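Local structure of P43 (Trichuris muris, 6QIX) at residues A[197-208]-A[237-248]; A[133-142]-A[264-272]. The protein is the major secreted protein of the whipworm parasite, tethers to matrix and inhibits interleukin-13 function. All coordinates share one frame; numbering follows the deposited sequence.

Contact 1: A[197-208]-A[237-248]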
loop_
_atom_site.group_PDB
_atom_site.type_symbol
_atom_site.label_atom_id
_atom_site.label_comp_id
_atom_site.label_asym_id
_atom_site.label_seq_id
_atom_site.Cartn_x
_atom_site.Cartn_y
_atom_site.Cartn_z
ATOM N N TRP A 197 -1.955 -15.760 -10.471
ATOM C CA TRP A 197 -3.065 -14.934 -9.993
ATOM C C TRP A 197 -4.260 -15.821 -9.672
ATOM O O TRP A 197 -4.552 -16.767 -10.398
ATOM C CB TRP A 197 -3.496 -13.889 -11.042
ATOM C CG TRP A 197 -2.515 -12.779 -11.243
ATOM C CD1 TRP A 197 -1.741 -12.554 -12.339
ATOM C CD2 TRP A 197 -2.215 -11.721 -10.307
ATOM N NE1 TRP A 197 -0.956 -11.440 -12.122
ATOM C CE2 TRP A 197 -1.236 -10.919 -10.885
ATOM C CE3 TRP A 197 -2.654 -11.415 -9.004
ATOM C CZ2 TRP A 197 -0.704 -9.807 -10.240
ATOM C CZ3 TRP A 197 -2.123 -10.307 -8.359
ATOM C CH2 TRP A 197 -1.144 -9.536 -8.976
ATOM N N SER A 198 -4.975 -15.486 -8.593
ATOM C CA SER A 198 -6.234 -16.146 -8.308
ATOM C C SER A 198 -7.322 -15.696 -9.287
ATOM O O SER A 198 -7.136 -14.814 -10.097
ATOM C CB SER A 198 -6.734 -15.841 -6.900
ATOM O OG SER A 198 -7.168 -14.465 -6.791
ATOM N N GLU A 199 -8.465 -16.347 -9.194
ATOM C CA GLU A 199 -9.670 -15.822 -9.806
ATOM C C GLU A 199 -10.086 -14.535 -9.100
ATOM O O GLU A 199 -9.566 -14.169 -8.032
ATOM C CB GLU A 199 -10.791 -16.857 -9.746
ATOM C CG GLU A 199 -10.500 -18.058 -10.626
ATOM C CD GLU A 199 -11.674 -18.610 -11.413
ATOM O OE1 GLU A 199 -11.494 -19.674 -12.014
ATOM O OE2 GLU A 199 -12.759 -17.996 -11.469
ATOM N N CYS A 200 -11.035 -13.832 -9.717
ATOM C CA CYS A 200 -11.503 -12.587 -9.138
ATOM C C CYS A 200 -12.253 -12.898 -7.860
ATOM O O CYS A 200 -13.193 -13.690 -7.872
ATOM C CB CYS A 200 -12.402 -11.836 -10.118
ATOM S SG CYS A 200 -11.491 -11.289 -11.654
ATOM N N LEU A 201 -11.826 -12.290 -6.757
ATOM C CA LEU A 201 -12.423 -12.510 -5.453
ATOM C C LEU A 201 -13.507 -11.482 -5.173
ATOM O O LEU A 201 -13.470 -10.362 -5.681
ATOM C CB LEU A 201 -11.377 -12.432 -4.352
ATOM C CG LEU A 201 -10.137 -13.342 -4.568
ATOM C CD1 LEU A 201 -9.187 -13.211 -3.410
ATOM C CD2 LEU A 201 -10.577 -14.781 -4.745
ATOM N N TRP A 202 -14.482 -11.880 -4.367
ATOM C CA TRP A 202 -15.608 -10.980 -4.114
ATOM C C TRP A 202 -16.156 -11.196 -2.707
ATOM O O TRP A 202 -15.971 -12.249 -2.088
ATOM C CB TRP A 202 -16.698 -11.233 -5.143
ATOM C CG TRP A 202 -17.792 -10.209 -5.255
ATOM C CD1 TRP A 202 -19.124 -10.456 -5.230
ATOM C CD2 TRP A 202 -17.638 -8.801 -5.393
ATOM N NE1 TRP A 202 -19.828 -9.279 -5.394
ATOM C CE2 TRP A 202 -18.938 -8.242 -5.448
ATOM C CE3 TRP A 202 -16.529 -7.954 -5.461
ATOM C CZ2 TRP A 202 -19.162 -6.860 -5.565
ATOM C CZ3 TRP A 202 -16.744 -6.575 -5.586
ATOM C CH2 TRP A 202 -18.076 -6.050 -5.659
ATOM N N PHE A 203 -16.879 -10.192 -2.235
ATOM C CA PHE A 203 -17.578 -10.253 -0.973
ATOM C C PHE A 203 -18.607 -11.379 -0.964
ATOM O O PHE A 203 -19.086 -11.811 -2.017
ATOM C CB PHE A 203 -18.282 -8.915 -0.717
ATOM C CG PHE A 203 -17.336 -7.748 -0.670
ATOM C CD1 PHE A 203 -16.585 -7.490 0.468
ATOM C CD2 PHE A 203 -17.168 -6.942 -1.763
ATOM C CE1 PHE A 203 -15.695 -6.404 0.514
ATOM C CE2 PHE A 203 -16.287 -5.848 -1.712
ATOM C CZ PHE A 203 -15.524 -5.623 -0.595
ATOM N N PRO A 204 -19.015 -11.835 0.219
ATOM C CA PRO A 204 -18.654 -11.328 1.555
ATOM C C PRO A 204 -17.180 -11.482 1.952
ATOM O O PRO A 204 -16.412 -12.279 1.394
ATOM C CB PRO A 204 -19.537 -12.164 2.502
ATOM C CG PRO A 204 -19.902 -13.360 1.728
ATOM C CD PRO A 204 -19.975 -12.939 0.293
ATOM N N LEU A 205 -16.784 -10.686 2.944
ATOM C CA LEU A 205 -15.394 -10.710 3.391
ATOM C C LEU A 205 -14.938 -12.106 3.807
ATOM O O LEU A 205 -13.791 -12.501 3.526
ATOM C CB LEU A 205 -15.222 -9.732 4.552
ATOM C CG LEU A 205 -13.847 -9.605 5.180
ATOM C CD1 LEU A 205 -12.860 -9.039 4.158
ATOM C CD2 LEU A 205 -14.003 -8.697 6.410
ATOM N N LYS A 206 -15.814 -12.884 4.457
ATOM C CA LYS A 206 -15.410 -14.237 4.847
ATOM C C LYS A 206 -15.030 -15.102 3.638
ATOM O O LYS A 206 -14.151 -15.986 3.757
ATOM C CB LYS A 206 -16.501 -14.909 5.689
ATOM C CG LYS A 206 -17.826 -15.047 5.034
ATOM C CD LYS A 206 -18.818 -15.792 5.946
ATOM C CE LYS A 206 -20.234 -15.735 5.385
ATOM N NZ LYS A 206 -20.314 -16.314 4.037
ATOM N N ASN A 207 -15.644 -14.870 2.473
ATOM C CA ASN A 207 -15.237 -15.632 1.297
ATOM C C ASN A 207 -13.872 -15.169 0.804
ATOM O O ASN A 207 -13.037 -15.990 0.393
ATOM C CB ASN A 207 -16.244 -15.509 0.158
ATOM C CG ASN A 207 -17.523 -16.230 0.430
ATOM O OD1 ASN A 207 -17.689 -16.843 1.482
ATOM N ND2 ASN A 207 -18.454 -16.160 -0.520
ATOM N N ILE A 208 -13.612 -13.864 0.845
ATOM C CA ILE A 208 -12.290 -13.365 0.452
ATOM C C ILE A 208 -11.211 -13.981 1.330
ATOM O O ILE A 208 -10.168 -14.432 0.848
ATOM C CB ILE A 208 -12.254 -11.826 0.525
ATOM C CG1 ILE A 208 -13.141 -11.192 -0.544
ATOM C CG2 ILE A 208 -10.839 -11.289 0.345
ATOM C CD1 ILE A 208 -13.297 -9.720 -0.422
ATOM N N ILE A 237 -25.250 -7.608 -1.654
ATOM C CA ILE A 237 -23.988 -7.577 -2.380
ATOM C C ILE A 237 -24.311 -7.741 -3.865
ATOM O O ILE A 237 -24.759 -8.826 -4.268
ATOM C CB ILE A 237 -23.044 -8.675 -1.886
ATOM C CG1 ILE A 237 -22.817 -8.515 -0.377
ATOM C CG2 ILE A 237 -21.762 -8.618 -2.654
ATOM C CD1 ILE A 237 -22.073 -9.683 0.257
ATOM N N PRO A 238 -24.107 -6.707 -4.702
ATOM C CA PRO A 238 -24.362 -6.869 -6.136
ATOM C C PRO A 238 -23.311 -7.733 -6.806
ATOM O O PRO A 238 -22.338 -8.131 -6.165
ATOM C CB PRO A 238 -24.306 -5.437 -6.667
ATOM C CG PRO A 238 -23.343 -4.756 -5.782
ATOM C CD PRO A 238 -23.534 -5.380 -4.400
ATOM N N GLU A 239 -23.491 -8.015 -8.098
ATOM C CA GLU A 239 -22.432 -8.653 -8.858
ATOM C C GLU A 239 -21.151 -7.807 -8.831
ATOM O O GLU A 239 -21.184 -6.568 -8.708
ATOM C CB GLU A 239 -22.855 -8.874 -10.309
ATOM C CG GLU A 239 -24.122 -9.688 -10.486
ATOM C CD GLU A 239 -24.492 -9.769 -11.939
ATOM O OE1 GLU A 239 -24.580 -10.907 -12.473
ATOM O OE2 GLU A 239 -24.668 -8.671 -12.538
ATOM N N LYS A 240 -20.030 -8.498 -9.036
ATOM C CA LYS A 240 -18.707 -7.885 -9.099
ATOM C C LYS A 240 -18.754 -6.620 -9.935
ATOM O O LYS A 240 -19.274 -6.625 -11.052
ATOM C CB LYS A 240 -17.698 -8.874 -9.696
ATOM C CG LYS A 240 -17.381 -10.024 -8.786
ATOM C CD LYS A 240 -16.457 -11.070 -9.529
ATOM C CE LYS A 240 -17.252 -11.919 -10.478
ATOM N NZ LYS A 240 -17.838 -13.110 -9.762
ATOM N N CYS A 241 -18.226 -5.529 -9.375
ATOM C CA CYS A 241 -18.366 -4.237 -10.018
ATOM C C CYS A 241 -17.330 -3.266 -9.476
ATOM O O CYS A 241 -16.684 -3.520 -8.456
ATOM C CB CYS A 241 -19.769 -3.654 -9.776
ATOM S SG CYS A 241 -20.142 -3.565 -7.971
ATOM N N GLY A 242 -17.201 -2.121 -10.171
ATOM C CA GLY A 242 -16.503 -0.964 -9.632
ATOM C C GLY A 242 -14.985 -1.031 -9.606
ATOM O O GLY A 242 -14.347 -0.207 -8.910
ATOM N N PHE A 243 -14.392 -1.988 -10.336
ATOM C CA PHE A 243 -13.006 -2.380 -10.138
ATOM C C PHE A 243 -12.728 -2.768 -8.674
ATOM O O PHE A 243 -11.582 -2.694 -8.196
ATOM C CB PHE A 243 -12.049 -1.279 -10.607
ATOM C CG PHE A 243 -12.160 -0.951 -12.081
ATOM C CD1 PHE A 243 -11.437 -1.649 -13.023
ATOM C CD2 PHE A 243 -13.026 0.037 -12.533
ATOM C CE1 PHE A 243 -11.571 -1.370 -14.372
ATOM C CE2 PHE A 243 -13.130 0.330 -13.898
ATOM C CZ PHE A 243 -12.392 -0.386 -14.806
ATOM N N CYS A 244 -13.757 -3.230 -7.961
ATOM C CA CYS A 244 -13.669 -3.649 -6.558
ATOM C C CYS A 244 -13.271 -5.121 -6.410
ATOM O O CYS A 244 -12.582 -5.485 -5.438
ATOM C CB CYS A 244 -15.018 -3.365 -5.848
ATOM S SG CYS A 244 -15.347 -1.595 -5.699
ATOM N N SER A 245 -13.700 -5.972 -7.346
ATOM C CA SER A 245 -13.212 -7.362 -7.392
ATOM C C SER A 245 -11.741 -7.382 -7.789
ATOM O O SER A 245 -11.266 -6.531 -8.527
ATOM C CB SER A 245 -14.062 -8.176 -8.372
ATOM O OG SER A 245 -13.730 -9.544 -8.305
ATOM N N PHE A 246 -10.997 -8.361 -7.268
ATOM C CA PHE A 246 -9.544 -8.362 -7.430
ATOM C C PHE A 246 -9.014 -9.773 -7.315
ATOM O O PHE A 246 -9.623 -10.637 -6.676
ATOM C CB PHE A 246 -8.829 -7.475 -6.379
ATOM C CG PHE A 246 -9.031 -7.938 -4.970
ATOM C CD1 PHE A 246 -8.036 -8.615 -4.322
ATOM C CD2 PHE A 246 -10.215 -7.713 -4.306
ATOM C CE1 PHE A 246 -8.199 -9.054 -3.028
ATOM C CE2 PHE A 246 -10.375 -8.161 -3.013
ATOM C CZ PHE A 246 -9.349 -8.868 -2.385
ATOM N N ARG A 247 -7.865 -9.964 -7.938
ATOM C CA ARG A 247 -7.069 -11.184 -7.849
ATOM C C ARG A 247 -5.909 -10.982 -6.892
ATOM O O ARG A 247 -5.412 -9.869 -6.718
ATOM C CB ARG A 247 -6.525 -11.575 -9.220
ATOM C CG ARG A 247 -7.578 -11.599 -10.328
ATOM C CD ARG A 247 -6.877 -11.765 -11.697
ATOM N NE ARG A 247 -7.804 -11.771 -12.835
ATOM C CZ ARG A 247 -8.518 -12.818 -13.263
ATOM N NH1 ARG A 247 -8.424 -13.958 -12.660
ATOM N NH2 ARG A 247 -9.350 -12.702 -14.310
ATOM N N VAL A 248 -5.449 -12.088 -6.319
ATOM C CA VAL A 248 -4.277 -12.079 -5.447
ATOM C C VAL A 248 -3.209 -13.030 -5.979
ATOM O O VAL A 248 -3.485 -14.064 -6.601
ATOM C CB VAL A 248 -4.622 -12.432 -3.987
ATOM C CG1 VAL A 248 -5.648 -11.420 -3.333
ATOM C CG2 VAL A 248 -5.191 -13.818 -3.915
#

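Contact 2: A[133-142]-A[264-272]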
loop_
_atom_site.group_PDB
_atom_site.type_symbol
_atom_site.label_atom_id
_atom_site.label_comp_id
_atom_site.label_asym_id
_atom_site.label_seq_id
_atom_site.Cartn_x
_atom_site.Cartn_y
_atom_site.Cartn_z
ATOM N N THR A 133 -1.890 -1.441 -9.954
ATOM C CA THR A 133 -2.563 -2.728 -9.815
ATOM C C THR A 133 -3.830 -2.786 -10.662
ATOM O O THR A 133 -4.704 -3.629 -10.414
ATOM C CB THR A 133 -2.914 -3.025 -8.347
ATOM O OG1 THR A 133 -3.751 -1.986 -7.825
ATOM C CG2 THR A 133 -1.683 -3.142 -7.472
ATOM N N ARG A 134 -3.950 -1.898 -11.658
ATOM C CA ARG A 134 -5.113 -1.926 -12.528
ATOM C C ARG A 134 -5.103 -3.156 -13.435
ATOM O O ARG A 134 -4.034 -3.719 -13.742
ATOM C CB ARG A 134 -5.179 -0.677 -13.392
ATOM C CG ARG A 134 -5.247 0.591 -12.615
ATOM C CD ARG A 134 -4.594 1.753 -13.419
ATOM N NE ARG A 134 -5.130 1.888 -14.776
ATOM C CZ ARG A 134 -4.787 2.879 -15.611
ATOM N NH1 ARG A 134 -3.945 3.828 -15.202
ATOM N NH2 ARG A 134 -5.266 2.927 -16.848
ATOM N N PRO A 135 -6.286 -3.576 -13.912
ATOM C CA PRO A 135 -6.313 -4.730 -14.805
ATOM C C PRO A 135 -5.510 -4.487 -16.048
ATOM O O PRO A 135 -5.014 -5.449 -16.660
ATOM C CB PRO A 135 -7.804 -4.919 -15.113
ATOM C CG PRO A 135 -8.425 -3.645 -14.849
ATOM C CD PRO A 135 -7.642 -3.040 -13.702
ATOM N N ASP A 136 -5.393 -3.219 -16.455
ATOM C CA ASP A 136 -4.720 -2.873 -17.685
ATOM C C ASP A 136 -3.298 -2.356 -17.448
ATOM O O ASP A 136 -2.669 -1.861 -18.380
ATOM C CB ASP A 136 -5.558 -1.860 -18.506
ATOM C CG ASP A 136 -5.928 -0.586 -17.732
ATOM O OD1 ASP A 136 -5.714 -0.552 -16.516
ATOM O OD2 ASP A 136 -6.454 0.392 -18.357
ATOM N N THR A 137 -2.762 -2.487 -16.249
ATOM C CA THR A 137 -1.372 -2.133 -16.043
ATOM C C THR A 137 -0.484 -3.219 -16.628
ATOM O O THR A 137 -0.601 -4.377 -16.216
ATOM C CB THR A 137 -1.026 -1.999 -14.556
ATOM O OG1 THR A 137 -1.858 -1.024 -13.935
ATOM C CG2 THR A 137 0.443 -1.582 -14.444
ATOM N N PRO A 138 0.401 -2.909 -17.584
ATOM C CA PRO A 138 1.273 -3.961 -18.133
ATOM C C PRO A 138 2.195 -4.500 -17.052
ATOM O O PRO A 138 2.710 -3.747 -16.220
ATOM C CB PRO A 138 2.063 -3.250 -19.237
ATOM C CG PRO A 138 1.274 -1.959 -19.522
ATOM C CD PRO A 138 0.679 -1.592 -18.179
ATOM N N SER A 139 2.405 -5.812 -17.077
ATOM C CA SER A 139 3.224 -6.462 -16.070
ATOM C C SER A 139 4.595 -5.788 -15.945
ATOM O O SER A 139 5.081 -5.557 -14.837
ATOM C CB SER A 139 3.362 -7.950 -16.411
ATOM O OG SER A 139 4.176 -8.594 -15.431
ATOM N N TYR A 140 5.223 -5.434 -17.071
ATOM C CA TYR A 140 6.569 -4.858 -16.985
ATOM C C TYR A 140 6.554 -3.478 -16.308
ATOM O O TYR A 140 7.541 -3.102 -15.645
ATOM C CB TYR A 140 7.214 -4.816 -18.389
ATOM C CG TYR A 140 6.809 -3.652 -19.262
ATOM C CD1 TYR A 140 7.572 -2.498 -19.293
ATOM C CD2 TYR A 140 5.662 -3.707 -20.063
ATOM C CE1 TYR A 140 7.216 -1.429 -20.082
ATOM C CE2 TYR A 140 5.293 -2.633 -20.854
ATOM C CZ TYR A 140 6.088 -1.499 -20.868
ATOM O OH TYR A 140 5.762 -0.408 -21.653
ATOM N N VAL A 141 5.441 -2.740 -16.427
ATOM C CA VAL A 141 5.274 -1.459 -15.738
ATOM C C VAL A 141 5.118 -1.677 -14.238
ATOM O O VAL A 141 5.779 -1.028 -13.395
ATOM C CB VAL A 141 4.055 -0.726 -16.324
ATOM C CG1 VAL A 141 3.756 0.533 -15.547
ATOM C CG2 VAL A 141 4.305 -0.407 -17.813
ATOM N N ARG A 142 4.233 -2.604 -13.877
ATOM C CA ARG A 142 4.026 -2.925 -12.473
ATOM C C ARG A 142 5.338 -3.317 -11.823
ATOM O O ARG A 142 5.658 -2.842 -10.720
ATOM C CB ARG A 142 2.985 -4.038 -12.358
ATOM C CG ARG A 142 2.657 -4.424 -10.989
ATOM C CD ARG A 142 1.528 -5.480 -10.948
ATOM N NE ARG A 142 1.387 -5.763 -9.535
ATOM C CZ ARG A 142 0.252 -6.021 -8.932
ATOM N NH1 ARG A 142 -0.884 -6.055 -9.663
ATOM N NH2 ARG A 142 0.275 -6.255 -7.614
ATOM N N LEU A 264 1.593 -10.519 -0.257
ATOM C CA LEU A 264 0.481 -10.604 -1.208
ATOM C C LEU A 264 0.526 -9.443 -2.193
ATOM O O LEU A 264 0.749 -8.281 -1.794
ATOM C CB LEU A 264 -0.866 -10.544 -0.526
ATOM C CG LEU A 264 -1.556 -11.639 0.251
ATOM C CD1 LEU A 264 -3.056 -11.253 0.417
ATOM C CD2 LEU A 264 -1.347 -12.965 -0.407
ATOM N N GLY A 265 0.264 -9.755 -3.471
ATOM C CA GLY A 265 0.055 -8.729 -4.473
ATOM C C GLY A 265 -1.379 -8.785 -4.943
ATOM O O GLY A 265 -2.047 -9.809 -4.794
ATOM N N LYS A 266 -1.877 -7.661 -5.461
ATOM C CA LYS A 266 -3.254 -7.558 -5.915
ATOM C C LYS A 266 -3.314 -7.052 -7.341
ATOM O O LYS A 266 -2.433 -6.335 -7.815
ATOM C CB LYS A 266 -4.006 -6.653 -4.947
ATOM C CG LYS A 266 -5.132 -5.971 -5.386
ATOM C CD LYS A 266 -5.613 -4.899 -4.387
ATOM C CE LYS A 266 -7.129 -4.703 -4.686
ATOM N NZ LYS A 266 -7.748 -3.848 -3.697
ATOM N N LYS A 267 -4.385 -7.454 -8.023
ATOM C CA LYS A 267 -4.679 -6.959 -9.355
ATOM C C LYS A 267 -6.191 -6.848 -9.483
ATOM O O LYS A 267 -6.898 -7.866 -9.434
ATOM C CB LYS A 267 -4.075 -7.895 -10.421
ATOM C CG LYS A 267 -4.320 -7.446 -11.873
ATOM C CD LYS A 267 -3.424 -8.243 -12.852
ATOM C CE LYS A 267 -3.737 -7.910 -14.250
ATOM N NZ LYS A 267 -4.728 -8.830 -14.809
ATOM N N SER A 268 -6.688 -5.615 -9.697
ATOM C CA SER A 268 -8.128 -5.401 -9.797
ATOM C C SER A 268 -8.690 -6.066 -11.050
ATOM O O SER A 268 -7.989 -6.276 -12.045
ATOM C CB SER A 268 -8.464 -3.911 -9.872
ATOM O OG SER A 268 -7.904 -3.280 -8.760
ATOM N N CYS A 269 -9.973 -6.377 -10.997
ATOM C CA CYS A 269 -10.643 -6.973 -12.149
ATOM C C CYS A 269 -11.485 -5.939 -12.856
ATOM O O CYS A 269 -12.247 -5.216 -12.208
ATOM C CB CYS A 269 -11.519 -8.142 -11.726
ATOM S SG CYS A 269 -10.474 -9.521 -11.092
ATOM N N GLY A 270 -11.376 -5.903 -14.175
ATOM C CA GLY A 270 -12.218 -5.043 -15.004
ATOM C C GLY A 270 -13.021 -5.778 -16.050
ATOM O O GLY A 270 -13.307 -6.987 -15.926
ATOM N N LYS A 271 -13.387 -5.022 -17.098
ATOM C CA LYS A 271 -14.356 -5.536 -18.053
ATOM C C LYS A 271 -13.835 -6.732 -18.848
ATOM O O LYS A 271 -14.652 -7.465 -19.426
ATOM C CB LYS A 271 -14.812 -4.412 -18.992
ATOM C CG LYS A 271 -13.802 -4.040 -20.059
ATOM C CD LYS A 271 -14.284 -2.821 -20.865
ATOM C CE LYS A 271 -13.397 -2.553 -22.021
ATOM N NZ LYS A 271 -13.952 -1.445 -22.868
ATOM N N ASP A 272 -12.526 -6.966 -18.897
ATOM C CA ASP A 272 -12.033 -8.159 -19.585
ATOM C C ASP A 272 -11.909 -9.343 -18.632
ATOM O O ASP A 272 -11.544 -10.445 -19.066
ATOM C CB ASP A 272 -10.686 -7.880 -20.274
ATOM C CG ASP A 272 -10.815 -6.938 -21.477
ATOM O OD1 ASP A 272 -11.915 -6.800 -22.063
ATOM O OD2 ASP A 272 -9.824 -6.254 -21.807
HETATM O O HOH W 1 -4.494 -8.568 -17.817
#

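Contact 1: A[197-208]-A[237-248]
The indole of W202 lies between two layers, with K240 against one face and the ring of its neighbour F203 on the opposite face. K240 CA stands 3.7 Å from the centroid of the six-membered ring, 14° off the normal, a CH-pi contact that the lysine extends with its CG lying over the CG-CD2 bond of the five-membered ring; a long aliphatic chain suits such a flat surface. At the indole's edge, C244 CB meets CZ3 at 3.7 Å, and W202 NE1 donates to P238 O (2.9 Å) nearly along the carbonyl axis. With CG anti to the backbone N (chi1 -166°), the indole reaches this carbonyl, and the bond fixes its rotation. The sulfur of C241 approaches the same ring obliquely, while I237 puts CG2 by W202 NE1 and CD1 against F203 CB and the P204 ring. The W197 ring meets the V248 backbone, CE3 lying 3.5 Å from V248 C, and has K249 and K267 as cation-pi partners.

The guanidinium of R247 is flat against C200, whose SG sits 3.6 Å above the plane, over its centre. In plane, R247 NH1 donates to S198 O (3.0 Å) on a lone pair, and NH2 forms a salt bridge with D273. S198 suits its place: its backbone N donates to V248 O, while its OG accepts from V248 N (3.0 Å) and donates to E199 O. Further along, F246 O receives L201 N, and S245 OG gives its hydrogen to L201 O from above the carbonyl plane. L201 CD1 packs on V248 and F246.

An irregular W-S-x-C segment, laid along a strand that supplies an arginine and cross-linked by C200–C269 to the end of the next strand, is consistent with a thrombospondin type 1-like module.

Contact 2: A[133-142]-A[264-272]
The ring of P135 rests on the backbone of S268 and G270, at the end of strand 262-268 and just beyond it: its CB lies 3.4 Å from S268 O, and its CG 3.8 Å from G270 N. Glycine suits this spot because, without a side chain, it lets the proline ring close on the backbone. Y347 of strand 347-349 also touches P135.

K267 reaches from the strand to the other segment, running its aliphatic chain past the R134-T137 turn and bringing CE to 3.7 Å from P135 O. A bend at the last torsion (chi4 -93°) turns NZ out to a water 3.0 Å away, which returns a weak bond to P135 O. The ammonium also has a cation-pi partner in W197.

T133 contributes from its main chain and its methyl. Its carbonyl O takes the N-H of S268 at 2.9 Å, almost straight on, and CG2 touches K266 O, whereas OG1 turns back to Q130 O. That methyl also lies over one face of the R142 guanidinium, toward its rim. R142 is fully stretched from the helix, chi1 to chi3 all near 180°, which carries NH1 and NH2 to K266 O; the NH1 distance is too short to be trusted in detail and the NH2 bond is weak, but the carbonyl lies near the guanidinium plane.

The direct polar links across this contact end on backbone carbonyls, of T133 and K266. R142 thus faces a main-chain dipole rather than a carboxylate of the other segment, and although the interaction is doubtful in detail, its charge may polarise the K266 peptide.

Read from the N terminus, residues 133-142 come first, leading into helix 139-151, and are followed by 121 residues before strand 262-268 closes contact 2. Within that long loop lies contact 1, whose 197-208 half leads into helix 205-216 and whose 237-248 half opens strand 246-252 after only 28 residues; the two are nested, not crossed. The strands of both contacts are neighbours in one antiparallel sheet, with a probable hydrogen bond from R247 N to K267 O. The C200–C269 disulfide adds a covalent tie, and W197 packs on R142. The hairpin therefore joins the segment before helix 205-216 to the one before helix 139-151.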